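Local coordinates for lovastatin nonaketide synthase, polyketide synthase component (Aspergillus terreus, PDB 7CPX), which catalyses, as an iterative homodimeric polyketide synthase working with the partner protein lovC, the assembly of dihydromonacolin L, the nonaketide precursor of lovastatin, at residues 111-119 with 511-519; 491-502 with 920-928. The protein carries 2 engineered substitutions. One frame throughout, in Å; residues are numbered along the deposited sequence.

Contact 1: residues 111-119 with 511-519; sequences TNAGMRIQD and LLRKRSVLP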
ATOM      1  N   THR A 111     -45.016  19.483 -10.815  1.00 94.28           N
ATOM      2  CA  THR A 111     -45.250  20.904 -11.034  1.00 94.28           C
ATOM      3  C   THR A 111     -45.753  21.166 -12.449  1.00 94.28           C
ATOM      4  O   THR A 111     -46.737  21.887 -12.648  1.00 94.28           O
ATOM      5  CB  THR A 111     -43.958  21.675 -10.765  1.00 94.28           C
ATOM      6  OG1 THR A 111     -43.678  21.670  -9.359  1.00 94.28           O
ATOM      7  CG2 THR A 111     -44.066  23.099 -11.257  1.00 94.28           C
ATOM      8  N   ASN A 112     -45.089  20.579 -13.445  1.00 93.86           N
ATOM      9  CA  ASN A 112     -45.470  20.810 -14.834  1.00 93.86           C
ATOM     10  C   ASN A 112     -46.856  20.253 -15.123  1.00 93.86           C
ATOM     11  O   ASN A 112     -47.633  20.860 -15.869  1.00 93.86           O
ATOM     12  CB  ASN A 112     -44.432  20.189 -15.766  1.00 93.86           C
ATOM     13  CG  ASN A 112     -43.062  20.811 -15.605  1.00 93.86           C
ATOM     14  OD1 ASN A 112     -42.935  21.955 -15.172  1.00 93.86           O
ATOM     15  ND2 ASN A 112     -42.025  20.060 -15.956  1.00 93.86           N
ATOM     16  N   ALA A 113     -47.183  19.097 -14.544  1.00 92.37           N
ATOM     17  CA  ALA A 113     -48.514  18.530 -14.713  1.00 92.37           C
ATOM     18  C   ALA A 113     -49.588  19.421 -14.113  1.00 92.37           C
ATOM     19  O   ALA A 113     -50.765  19.279 -14.464  1.00 92.37           O
ATOM     20  CB  ALA A 113     -48.576  17.142 -14.077  1.00 92.37           C
ATOM     21  N   GLY A 114     -49.213  20.332 -13.220  1.00101.59           N
ATOM     22  CA  GLY A 114     -50.169  21.236 -12.617  1.00101.59           C
ATOM     23  C   GLY A 114     -50.793  20.657 -11.366  1.00101.59           C
ATOM     24  O   GLY A 114     -52.017  20.674 -11.208  1.00101.59           O
ATOM     25  N   MET A 115     -49.960  20.140 -10.468  1.00 93.85           N
ATOM     26  CA  MET A 115     -50.425  19.475  -9.260  1.00 93.85           C
ATOM     27  C   MET A 115     -49.712  20.035  -8.043  1.00 93.85           C
ATOM     28  O   MET A 115     -48.498  20.260  -8.069  1.00 93.85           O
ATOM     29  CB  MET A 115     -50.188  17.973  -9.340  1.00 93.85           C
ATOM     30  CG  MET A 115     -51.032  17.279 -10.380  1.00 93.85           C
ATOM     31  SD  MET A 115     -50.596  15.545 -10.541  1.00 93.85           S
ATOM     32  CE  MET A 115     -51.934  14.973 -11.572  1.00 93.85           C
ATOM     33  N   ARG A 116     -50.474  20.255  -6.976  1.00105.65           N
ATOM     34  CA  ARG A 116     -49.894  20.650  -5.704  1.00105.65           C
ATOM     35  C   ARG A 116     -49.462  19.415  -4.929  1.00105.65           C
ATOM     36  O   ARG A 116     -50.175  18.409  -4.887  1.00105.65           O
ATOM     37  CB  ARG A 116     -50.899  21.457  -4.881  1.00105.65           C
ATOM     38  CG  ARG A 116     -51.573  22.583  -5.643  1.00105.65           C
ATOM     39  CD  ARG A 116     -52.301  23.521  -4.695  1.00105.65           C
ATOM     40  NE  ARG A 116     -53.283  22.817  -3.878  1.00105.65           N
ATOM     41  CZ  ARG A 116     -54.564  22.673  -4.194  1.00105.65           C
ATOM     42  NH1 ARG A 116     -55.066  23.180  -5.307  1.00105.65           N
ATOM     43  NH2 ARG A 116     -55.363  22.002  -3.369  1.00105.65           N
ATOM     44  N   ILE A 117     -48.280  19.493  -4.315  1.00 95.32           N
ATOM     45  CA  ILE A 117     -47.802  18.379  -3.505  1.00 95.32           C
ATOM     46  C   ILE A 117     -48.789  18.072  -2.390  1.00 95.32           C
ATOM     47  O   ILE A 117     -48.945  16.915  -1.985  1.00 95.32           O
ATOM     48  CB  ILE A 117     -46.399  18.688  -2.947  1.00 95.32           C
ATOM     49  CG1 ILE A 117     -45.822  17.458  -2.248  1.00 95.32           C
ATOM     50  CG2 ILE A 117     -46.457  19.857  -1.979  1.00 95.32           C
ATOM     51  CD1 ILE A 117     -44.378  17.617  -1.831  1.00 95.32           C
ATOM     52  N   GLN A 118     -49.472  19.098  -1.876  1.00100.02           N
ATOM     53  CA  GLN A 118     -50.488  18.872  -0.855  1.00100.02           C
ATOM     54  C   GLN A 118     -51.633  18.031  -1.400  1.00100.02           C
ATOM     55  O   GLN A 118     -52.145  17.141  -0.709  1.00100.02           O
ATOM     56  CB  GLN A 118     -51.012  20.208  -0.329  1.00100.02           C
ATOM     57  CG  GLN A 118     -50.012  20.993   0.507  1.00100.02           C
ATOM     58  CD  GLN A 118     -48.894  21.594  -0.321  1.00100.02           C
ATOM     59  OE1 GLN A 118     -49.006  21.716  -1.541  1.00100.02           O
ATOM     60  NE2 GLN A 118     -47.805  21.968   0.338  1.00100.02           N
ATOM     61  N   ASP A 119     -52.055  18.301  -2.637  1.00100.53           N
ATOM     62  CA  ASP A 119     -53.152  17.538  -3.223  1.00100.53           C
ATOM     63  C   ASP A 119     -52.787  16.065  -3.346  1.00100.53           C
ATOM     64  O   ASP A 119     -53.590  15.187  -3.009  1.00100.53           O
ATOM     65  CB  ASP A 119     -53.518  18.116  -4.589  1.00100.53           C
ATOM     66  CG  ASP A 119     -54.724  17.435  -5.207  1.00100.53           C
ATOM     67  OD1 ASP A 119     -55.350  16.594  -4.530  1.00100.53           O
ATOM     68  OD2 ASP A 119     -55.047  17.744  -6.374  1.00100.53           O
ATOM     69  N   LEU A 511     -50.447  29.188 -10.892  1.00118.79           N
ATOM     70  CA  LEU A 511     -49.614  29.338  -9.702  1.00118.79           C
ATOM     71  C   LEU A 511     -50.402  29.092  -8.423  1.00118.79           C
ATOM     72  O   LEU A 511     -49.821  28.684  -7.411  1.00118.79           O
ATOM     73  CB  LEU A 511     -48.979  30.726  -9.677  1.00118.79           C
ATOM     74  CG  LEU A 511     -47.775  30.903 -10.601  1.00118.79           C
ATOM     75  CD1 LEU A 511     -47.389  32.357 -10.682  1.00118.79           C
ATOM     76  CD2 LEU A 511     -46.593  30.079 -10.119  1.00118.79           C
ATOM     77  N   LEU A 512     -51.710  29.334  -8.443  1.00127.51           N
ATOM     78  CA  LEU A 512     -52.536  29.134  -7.256  1.00127.51           C
ATOM     79  C   LEU A 512     -53.043  27.698  -7.148  1.00127.51           C
ATOM     80  O   LEU A 512     -52.765  27.003  -6.167  1.00127.51           O
ATOM     81  CB  LEU A 512     -53.716  30.111  -7.273  1.00127.51           C
ATOM     82  CG  LEU A 512     -53.465  31.478  -6.640  1.00127.51           C
ATOM     83  CD1 LEU A 512     -54.542  32.455  -7.061  1.00127.51           C
ATOM     84  CD2 LEU A 512     -53.423  31.356  -5.127  1.00127.51           C
ATOM     85  N   ARG A 513     -53.787  27.245  -8.154  1.00117.96           N
ATOM     86  CA  ARG A 513     -54.481  25.966  -8.103  1.00117.96           C
ATOM     87  C   ARG A 513     -53.635  24.811  -8.620  1.00117.96           C
ATOM     88  O   ARG A 513     -53.832  23.670  -8.188  1.00117.96           O
ATOM     89  CB  ARG A 513     -55.773  26.053  -8.922  1.00117.96           C
ATOM     90  CG  ARG A 513     -56.983  25.363  -8.303  1.00117.96           C
ATOM     91  CD  ARG A 513     -57.344  24.078  -9.036  1.00117.96           C
ATOM     92  NE  ARG A 513     -56.481  22.967  -8.653  1.00117.96           N
ATOM     93  CZ  ARG A 513     -56.751  22.104  -7.682  1.00117.96           C
ATOM     94  NH1 ARG A 513     -57.861  22.192  -6.965  1.00117.96           N
ATOM     95  NH2 ARG A 513     -55.886  21.130  -7.420  1.00117.96           N
ATOM     96  N   LYS A 514     -52.699  25.079  -9.532  1.00108.87           N
ATOM     97  CA  LYS A 514     -51.934  24.034 -10.202  1.00108.87           C
ATOM     98  C   LYS A 514     -50.452  24.078  -9.849  1.00108.87           C
ATOM     99  O   LYS A 514     -49.626  23.541 -10.593  1.00108.87           O
ATOM    100  CB  LYS A 514     -52.118  24.140 -11.718  1.00108.87           C
ATOM    101  CG  LYS A 514     -53.572  24.210 -12.171  1.00108.87           C
ATOM    102  CD  LYS A 514     -54.333  22.923 -11.882  1.00108.87           C
ATOM    103  CE  LYS A 514     -54.034  21.852 -12.918  1.00108.87           C
ATOM    104  NZ  LYS A 514     -54.543  20.519 -12.496  1.00108.87           N
ATOM    105  N   ARG A 515     -50.093  24.710  -8.735  1.00107.49           N
ATOM    106  CA  ARG A 515     -48.710  24.758  -8.288  1.00107.49           C
ATOM    107  C   ARG A 515     -48.664  24.561  -6.781  1.00107.49           C
ATOM    108  O   ARG A 515     -49.519  25.070  -6.053  1.00107.49           O
ATOM    109  CB  ARG A 515     -48.042  26.081  -8.678  1.00107.49           C
ATOM    110  CG  ARG A 515     -47.786  26.215 -10.171  1.00107.49           C
ATOM    111  CD  ARG A 515     -46.459  25.617 -10.579  1.00107.49           C
ATOM    112  NE  ARG A 515     -45.336  26.391 -10.063  1.00107.49           N
ATOM    113  CZ  ARG A 515     -44.167  26.529 -10.675  1.00107.49           C
ATOM    114  NH1 ARG A 515     -43.933  25.980 -11.856  1.00107.49           N
ATOM    115  NH2 ARG A 515     -43.210  27.245 -10.093  1.00107.49           N
ATOM    116  N   SER A 516     -47.656  23.825  -6.325  1.00103.29           N
ATOM    117  CA  SER A 516     -47.588  23.424  -4.929  1.00103.29           C
ATOM    118  C   SER A 516     -47.379  24.627  -4.018  1.00103.29           C
ATOM    119  O   SER A 516     -46.710  25.598  -4.381  1.00103.29           O
ATOM    120  CB  SER A 516     -46.457  22.419  -4.726  1.00103.29           C
ATOM    121  OG  SER A 516     -46.667  21.254  -5.504  1.00103.29           O
ATOM    122  N   VAL A 517     -47.960  24.551  -2.827  1.00113.15           N
ATOM    123  CA  VAL A 517     -47.742  25.537  -1.775  1.00113.15           C
ATOM    124  C   VAL A 517     -46.640  25.026  -0.862  1.00113.15           C
ATOM    125  O   VAL A 517     -46.585  23.834  -0.537  1.00113.15           O
ATOM    126  CB  VAL A 517     -49.038  25.803  -0.990  1.00113.15           C
ATOM    127  CG1 VAL A 517     -48.779  26.784   0.141  1.00113.15           C
ATOM    128  CG2 VAL A 517     -50.122  26.332  -1.912  1.00113.15           C
ATOM    129  N   LEU A 518     -45.764  25.925  -0.442  1.00106.22           N
ATOM    130  CA  LEU A 518     -44.580  25.590   0.331  1.00106.22           C
ATOM    131  C   LEU A 518     -44.430  26.562   1.488  1.00106.22           C
ATOM    132  O   LEU A 518     -44.991  27.664   1.462  1.00106.22           O
ATOM    133  CB  LEU A 518     -43.332  25.616  -0.563  1.00106.22           C
ATOM    134  CG  LEU A 518     -43.399  24.613  -1.720  1.00106.22           C
ATOM    135  CD1 LEU A 518     -42.240  24.787  -2.678  1.00106.22           C
ATOM    136  CD2 LEU A 518     -43.427  23.190  -1.194  1.00106.22           C
ATOM    137  N   PRO A 519     -43.681  26.179   2.535  1.00109.80           N
ATOM    138  CA  PRO A 519     -43.646  26.983   3.765  1.00109.80           C
ATOM    139  C   PRO A 519     -43.429  28.470   3.533  1.00109.80           C
ATOM    140  O   PRO A 519     -44.259  29.288   3.943  1.00109.80           O
ATOM    141  CB  PRO A 519     -42.478  26.367   4.544  1.00109.80           C
ATOM    142  CG  PRO A 519     -42.432  24.957   4.086  1.00109.80           C
ATOM    143  CD  PRO A 519     -42.828  24.982   2.637  1.00109.80           C
TER
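The guanidinium of Arg513 takes NH1 of Arg116 over the centre of one face and meets the carboxylate of Asp119 at its edge. A Schellman motif at Gly114, whose positive phi suits glycine, ends helix 97-113 of the ketosynthase here, and 511-519 leaves helix 504-513 of what is probably the linker domain between ketosynthase and acyltransferase. Asp119 OD2 to Arg513 NH2 is a long salt bridge of 3.6 Å, and the acid probably offsets part of the positive charge gathered here. The two guanidinium planes are 44° apart, and Arg116 NH1 also donates to the carbonyl O of Arg513 (3.2 Å). Arg116 is the N-cap residue of helix 117-120. Lys514, whose strongest partner is Asp264, bends beside Gly114. Ser516 is small enough for the close backbone approach at Arg116, and its chi1 of -61° turns OG to the start of helix 117-120, where Ser516 OG accepts from Ile117 N at 2.7 Å. Further along, a primary amide suits Gln118 because it carries both an acceptor and a donor. Its NE2 faces Val517 O, but too closely in the model to be relied on. Gln118 OE1 receives Val517 N at 3.3 Å, with the donor 38° out of the amide carbonyl plane.

Contact 2: residues 491-502 with 920-928; sequences EMLQFLQSHPEI and SVSKLLPAY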
ATOM      1  N   GLU A 491     -36.782  34.399 -11.206  1.00118.62           N
ATOM      2  CA  GLU A 491     -37.036  33.592 -12.393  1.00118.62           C
ATOM      3  C   GLU A 491     -38.397  33.912 -12.994  1.00118.62           C
ATOM      4  O   GLU A 491     -38.550  33.925 -14.217  1.00118.62           O
ATOM      5  CB  GLU A 491     -36.940  32.106 -12.051  1.00118.62           C
ATOM      6  CG  GLU A 491     -35.772  31.388 -12.709  1.00118.62           C
ATOM      7  CD  GLU A 491     -35.924  31.268 -14.215  1.00118.62           C
ATOM      8  OE1 GLU A 491     -36.583  32.138 -14.823  1.00118.62           O
ATOM      9  OE2 GLU A 491     -35.387  30.298 -14.790  1.00118.62           O
ATOM     10  N   MET A 492     -39.398  34.165 -12.151  1.00120.20           N
ATOM     11  CA  MET A 492     -40.721  34.508 -12.657  1.00120.20           C
ATOM     12  C   MET A 492     -40.712  35.874 -13.326  1.00120.20           C
ATOM     13  O   MET A 492     -41.397  36.082 -14.332  1.00120.20           O
ATOM     14  CB  MET A 492     -41.740  34.474 -11.520  1.00120.20           C
ATOM     15  CG  MET A 492     -43.171  34.742 -11.960  1.00120.20           C
ATOM     16  SD  MET A 492     -43.762  33.580 -13.206  1.00120.20           S
ATOM     17  CE  MET A 492     -43.641  32.034 -12.313  1.00120.20           C
ATOM     18  N   LEU A 493     -39.950  36.823 -12.780  1.00125.23           N
ATOM     19  CA  LEU A 493     -39.804  38.116 -13.438  1.00125.23           C
ATOM     20  C   LEU A 493     -39.164  37.951 -14.811  1.00125.23           C
ATOM     21  O   LEU A 493     -39.629  38.526 -15.804  1.00125.23           O
ATOM     22  CB  LEU A 493     -38.971  39.051 -12.562  1.00125.23           C
ATOM     23  CG  LEU A 493     -38.661  40.434 -13.136  1.00125.23           C
ATOM     24  CD1 LEU A 493     -39.936  41.238 -13.323  1.00125.23           C
ATOM     25  CD2 LEU A 493     -37.689  41.166 -12.232  1.00125.23           C
ATOM     26  N   GLN A 494     -38.097  37.153 -14.886  1.00122.67           N
ATOM     27  CA  GLN A 494     -37.454  36.908 -16.173  1.00122.67           C
ATOM     28  C   GLN A 494     -38.394  36.198 -17.137  1.00122.67           C
ATOM     29  O   GLN A 494     -38.389  36.486 -18.337  1.00122.67           O
ATOM     30  CB  GLN A 494     -36.179  36.088 -15.978  1.00122.67           C
ATOM     31  CG  GLN A 494     -35.117  36.786 -15.147  1.00122.67           C
ATOM     32  CD  GLN A 494     -33.890  35.924 -14.927  1.00122.67           C
ATOM     33  OE1 GLN A 494     -33.400  35.274 -15.851  1.00122.67           O
ATOM     34  NE2 GLN A 494     -33.390  35.908 -13.697  1.00122.67           N
ATOM     35  N   PHE A 495     -39.197  35.262 -16.631  1.00120.27           N
ATOM     36  CA  PHE A 495     -40.155  34.544 -17.463  1.00120.27           C
ATOM     37  C   PHE A 495     -41.227  35.480 -18.006  1.00120.27           C
ATOM     38  O   PHE A 495     -41.596  35.398 -19.183  1.00120.27           O
ATOM     39  CB  PHE A 495     -40.772  33.411 -16.642  1.00120.27           C
ATOM     40  CG  PHE A 495     -42.022  32.831 -17.231  1.00120.27           C
ATOM     41  CD1 PHE A 495     -41.956  31.866 -18.217  1.00120.27           C
ATOM     42  CD2 PHE A 495     -43.264  33.233 -16.775  1.00120.27           C
ATOM     43  CE1 PHE A 495     -43.106  31.325 -18.751  1.00120.27           C
ATOM     44  CE2 PHE A 495     -44.417  32.695 -17.304  1.00120.27           C
ATOM     45  CZ  PHE A 495     -44.339  31.738 -18.291  1.00120.27           C
ATOM     46  N   LEU A 496     -41.736  36.380 -17.162  1.00125.39           N
ATOM     47  CA  LEU A 496     -42.708  37.365 -17.621  1.00125.39           C
ATOM     48  C   LEU A 496     -42.102  38.273 -18.679  1.00125.39           C
ATOM     49  O   LEU A 496     -42.751  38.588 -19.683  1.00125.39           O
ATOM     50  CB  LEU A 496     -43.212  38.188 -16.436  1.00125.39           C
ATOM     51  CG  LEU A 496     -44.126  37.445 -15.464  1.00125.39           C
ATOM     52  CD1 LEU A 496     -44.108  38.112 -14.105  1.00125.39           C
ATOM     53  CD2 LEU A 496     -45.541  37.391 -16.010  1.00125.39           C
ATOM     54  N   GLN A 497     -40.857  38.703 -18.473  1.00125.60           N
ATOM     55  CA  GLN A 497     -40.182  39.500 -19.490  1.00125.60           C
ATOM     56  C   GLN A 497     -40.043  38.716 -20.789  1.00125.60           C
ATOM     57  O   GLN A 497     -40.201  39.273 -21.882  1.00125.60           O
ATOM     58  CB  GLN A 497     -38.811  39.944 -18.983  1.00125.60           C
ATOM     59  CG  GLN A 497     -38.870  40.917 -17.817  1.00125.60           C
ATOM     60  CD  GLN A 497     -37.505  41.196 -17.223  1.00125.60           C
ATOM     61  OE1 GLN A 497     -36.509  40.587 -17.611  1.00125.60           O
ATOM     62  NE2 GLN A 497     -37.452  42.122 -16.273  1.00125.60           N
ATOM     63  N   SER A 498     -39.746  37.419 -20.687  1.00123.73           N
ATOM     64  CA  SER A 498     -39.572  36.585 -21.870  1.00123.73           C
ATOM     65  C   SER A 498     -40.900  36.199 -22.508  1.00123.73           C
ATOM     66  O   SER A 498     -40.958  36.003 -23.727  1.00123.73           O
ATOM     67  CB  SER A 498     -38.791  35.321 -21.506  1.00123.73           C
ATOM     68  OG  SER A 498     -37.546  35.644 -20.912  1.00123.73           O
ATOM     69  N   HIS A 499     -41.966  36.087 -21.718  1.00122.71           N
ATOM     70  CA  HIS A 499     -43.268  35.628 -22.202  1.00122.71           C
ATOM     71  C   HIS A 499     -44.352  36.606 -21.772  1.00122.71           C
ATOM     72  O   HIS A 499     -45.243  36.264 -20.984  1.00122.71           O
ATOM     73  CB  HIS A 499     -43.577  34.223 -21.686  1.00122.71           C
ATOM     74  CG  HIS A 499     -42.593  33.186 -22.128  1.00122.71           C
ATOM     75  ND1 HIS A 499     -42.626  32.616 -23.382  1.00122.71           N
ATOM     76  CD2 HIS A 499     -41.551  32.613 -21.481  1.00122.71           C
ATOM     77  CE1 HIS A 499     -41.645  31.738 -23.491  1.00122.71           C
ATOM     78  NE2 HIS A 499     -40.978  31.717 -22.351  1.00122.71           N
ATOM     79  N   PRO A 500     -44.308  37.842 -22.274  1.00124.99           N
ATOM     80  CA  PRO A 500     -45.435  38.759 -22.049  1.00124.99           C
ATOM     81  C   PRO A 500     -46.715  38.307 -22.726  1.00124.99           C
ATOM     82  O   PRO A 500     -47.799  38.754 -22.332  1.00124.99           O
ATOM     83  CB  PRO A 500     -44.931  40.085 -22.630  1.00124.99           C
ATOM     84  CG  PRO A 500     -43.919  39.684 -23.652  1.00124.99           C
ATOM     85  CD  PRO A 500     -43.261  38.446 -23.115  1.00124.99           C
ATOM     86  N   GLU A 501     -46.622  37.433 -23.731  1.00125.17           N
ATOM     87  CA  GLU A 501     -47.806  36.990 -24.456  1.00125.17           C
ATOM     88  C   GLU A 501     -48.707  36.117 -23.592  1.00125.17           C
ATOM     89  O   GLU A 501     -49.922  36.073 -23.814  1.00125.17           O
ATOM     90  CB  GLU A 501     -47.386  36.226 -25.711  1.00125.17           C
ATOM     91  CG  GLU A 501     -46.611  34.949 -25.420  1.00125.17           C
ATOM     92  CD  GLU A 501     -45.950  34.370 -26.654  1.00125.17           C
ATOM     93  OE1 GLU A 501     -46.124  34.946 -27.749  1.00125.17           O
ATOM     94  OE2 GLU A 501     -45.254  33.341 -26.530  1.00125.17           O
ATOM     95  N   ILE A 502     -48.135  35.418 -22.613  1.00123.03           N
ATOM     96  CA  ILE A 502     -48.910  34.486 -21.805  1.00123.03           C
ATOM     97  C   ILE A 502     -49.950  35.250 -20.997  1.00123.03           C
ATOM     98  O   ILE A 502     -49.645  36.269 -20.364  1.00123.03           O
ATOM     99  CB  ILE A 502     -47.982  33.668 -20.895  1.00123.03           C
ATOM    100  CG1 ILE A 502     -47.163  32.691 -21.740  1.00123.03           C
ATOM    101  CG2 ILE A 502     -48.793  32.933 -19.837  1.00123.03           C
ATOM    102  CD1 ILE A 502     -46.051  32.011 -20.987  1.00123.03           C
ATOM    103  N   SER A 920     -53.857  25.407 -17.515  1.00111.77           N
ATOM    104  CA  SER A 920     -52.748  25.026 -16.642  1.00111.77           C
ATOM    105  C   SER A 920     -51.455  25.263 -17.409  1.00111.77           C
ATOM    106  O   SER A 920     -50.942  24.385 -18.105  1.00111.77           O
ATOM    107  CB  SER A 920     -52.883  23.577 -16.194  1.00111.77           C
ATOM    108  OG  SER A 920     -51.834  23.219 -15.311  1.00111.77           O
ATOM    109  N   VAL A 921     -50.923  26.475 -17.278  1.00112.58           N
ATOM    110  CA  VAL A 921     -49.720  26.883 -17.995  1.00112.58           C
ATOM    111  C   VAL A 921     -48.485  26.478 -17.200  1.00112.58           C
ATOM    112  O   VAL A 921     -47.367  26.905 -17.509  1.00112.58           O
ATOM    113  CB  VAL A 921     -49.731  28.398 -18.271  1.00112.58           C
ATOM    114  CG1 VAL A 921     -49.650  29.182 -16.971  1.00112.58           C
ATOM    115  CG2 VAL A 921     -48.594  28.779 -19.201  1.00112.58           C
ATOM    116  N   SER A 922     -48.679  25.656 -16.164  1.00105.53           N
ATOM    117  CA  SER A 922     -47.557  25.205 -15.351  1.00105.53           C
ATOM    118  C   SER A 922     -46.447  24.591 -16.194  1.00105.53           C
ATOM    119  O   SER A 922     -45.291  24.566 -15.756  1.00105.53           O
ATOM    120  CB  SER A 922     -48.042  24.192 -14.315  1.00105.53           C
ATOM    121  OG  SER A 922     -48.644  23.072 -14.940  1.00105.53           O
ATOM    122  N   LYS A 923     -46.771  24.092 -17.388  1.00 97.48           N
ATOM    123  CA  LYS A 923     -45.738  23.573 -18.278  1.00 97.48           C
ATOM    124  C   LYS A 923     -44.685  24.635 -18.564  1.00 97.48           C
ATOM    125  O   LYS A 923     -43.481  24.379 -18.459  1.00 97.48           O
ATOM    126  CB  LYS A 923     -46.371  23.093 -19.584  1.00 97.48           C
ATOM    127  CG  LYS A 923     -47.347  21.946 -19.425  1.00 97.48           C
ATOM    128  CD  LYS A 923     -46.629  20.652 -19.105  1.00 97.48           C
ATOM    129  CE  LYS A 923     -47.573  19.470 -19.179  1.00 97.48           C
ATOM    130  NZ  LYS A 923     -48.692  19.586 -18.205  1.00 97.48           N
ATOM    131  N   LEU A 924     -45.124  25.838 -18.926  1.00109.44           N
ATOM    132  CA  LEU A 924     -44.219  26.912 -19.305  1.00109.44           C
ATOM    133  C   LEU A 924     -43.648  27.661 -18.111  1.00109.44           C
ATOM    134  O   LEU A 924     -42.673  28.401 -18.276  1.00109.44           O
ATOM    135  CB  LEU A 924     -44.941  27.903 -20.223  1.00109.44           C
ATOM    136  CG  LEU A 924     -45.683  27.278 -21.406  1.00109.44           C
ATOM    137  CD1 LEU A 924     -46.298  28.356 -22.281  1.00109.44           C
ATOM    138  CD2 LEU A 924     -44.756  26.388 -22.220  1.00109.44           C
ATOM    139  N   LEU A 925     -44.219  27.491 -16.923  1.00112.15           N
ATOM    140  CA  LEU A 925     -43.709  28.190 -15.758  1.00112.15           C
ATOM    141  C   LEU A 925     -42.311  27.682 -15.411  1.00112.15           C
ATOM    142  O   LEU A 925     -41.996  26.509 -15.629  1.00112.15           O
ATOM    143  CB  LEU A 925     -44.640  28.003 -14.565  1.00112.15           C
ATOM    144  CG  LEU A 925     -46.064  28.542 -14.724  1.00112.15           C
ATOM    145  CD1 LEU A 925     -46.847  28.360 -13.437  1.00112.15           C
ATOM    146  CD2 LEU A 925     -46.052  30.004 -15.136  1.00112.15           C
ATOM    147  N   PRO A 926     -41.452  28.547 -14.876  1.00110.95           N
ATOM    148  CA  PRO A 926     -40.085  28.116 -14.562  1.00110.95           C
ATOM    149  C   PRO A 926     -40.080  26.997 -13.534  1.00110.95           C
ATOM    150  O   PRO A 926     -40.903  26.963 -12.618  1.00110.95           O
ATOM    151  CB  PRO A 926     -39.428  29.389 -14.018  1.00110.95           C
ATOM    152  CG  PRO A 926     -40.560  30.200 -13.498  1.00110.95           C
ATOM    153  CD  PRO A 926     -41.712  29.921 -14.415  1.00110.95           C
ATOM    154  N   ALA A 927     -39.135  26.076 -13.695  1.00100.27           N
ATOM    155  CA  ALA A 927     -38.986  24.994 -12.739  1.00100.27           C
ATOM    156  C   ALA A 927     -38.514  25.541 -11.397  1.00100.27           C
ATOM    157  O   ALA A 927     -38.013  26.664 -11.292  1.00100.27           O
ATOM    158  CB  ALA A 927     -38.000  23.950 -13.259  1.00100.27           C
ATOM    159  N   TYR A 928     -38.687  24.733 -10.362  1.00 96.08           N
ATOM    160  CA  TYR A 928     -38.324  25.172  -9.025  1.00 96.08           C
ATOM    161  C   TYR A 928     -36.825  25.449  -8.962  1.00 96.08           C
ATOM    162  O   TYR A 928     -36.025  24.605  -9.389  1.00 96.08           O
ATOM    163  CB  TYR A 928     -38.712  24.120  -7.990  1.00 96.08           C
ATOM    164  CG  TYR A 928     -38.382  24.521  -6.571  1.00 96.08           C
ATOM    165  CD1 TYR A 928     -39.294  25.224  -5.799  1.00 96.08           C
ATOM    166  CD2 TYR A 928     -37.159  24.200  -6.004  1.00 96.08           C
ATOM    167  CE1 TYR A 928     -38.997  25.594  -4.505  1.00 96.08           C
ATOM    168  CE2 TYR A 928     -36.854  24.566  -4.711  1.00 96.08           C
ATOM    169  CZ  TYR A 928     -37.775  25.263  -3.965  1.00 96.08           C
ATOM    170  OH  TYR A 928     -37.470  25.627  -2.674  1.00 96.08           O
TER
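Pro926, Phe495 and Ile502 carry this apolar contact, in which helix 482-498 and the turn after it, in the helical part of what is probably the linker domain, pack against a loop whose course, back from the acyltransferase, is consistent with the post-acyltransferase linker of these synthases. The pyrrolidine of Pro926 is the centrepiece. Its CD lies over one face of the Phe495 ring, 4.1 Å above the plane and offset toward the rim, while CB of His499 takes the opposite face. A proline suits this place because its compact, rigid ring offers CH groups to several neighbours at once. Met492 CE reaches Pro926 CD at 3.6 Å; the methionine chain is bent at chi2 and chi3 (58° and 61°), which brings its methyl back to the loop. On another side, CB of Pro926 slides past the carboxylate end of Glu491. The Phe495 side chain has CG anti to the backbone N (chi1 164°), which carries the flat ring to the loop, where Leu925 CD2 approaches Phe495 CE2 obliquely at 3.8 Å. Beyond the helix end, Ile502 presents two branches to the loop, as a beta-branched side chain can. Its CG2 lies 4.2 Å from Val921 CG2, and its CD1 meets Leu924 CD1 at 3.9 Å.

Overall arrangement
From the N terminus, the chain passes through 111-119, at the end of helix 97-113, and crosses most of the ketosynthase before reaching 491-502. Helices 482-498 and 504-513 follow each other, and the second leads into 511-519, which closes contact 1 over 391 intervening residues. The chain then makes the acyltransferase domain and returns at 920-928, closing contact 2, whose own 417-residue span starts before the first loop has closed. The two loops therefore cross. The contacts also touch: Asn112 O probably accepts hydrogen bonds from Ser922 OG and Lys923 NZ, and Arg515 NH1 donates to Pro926 O. Segment 920-928 thus bridges the end of helix 97-113 in the ketosynthase and helices 482-498 and 504-513, probably of the linker domain.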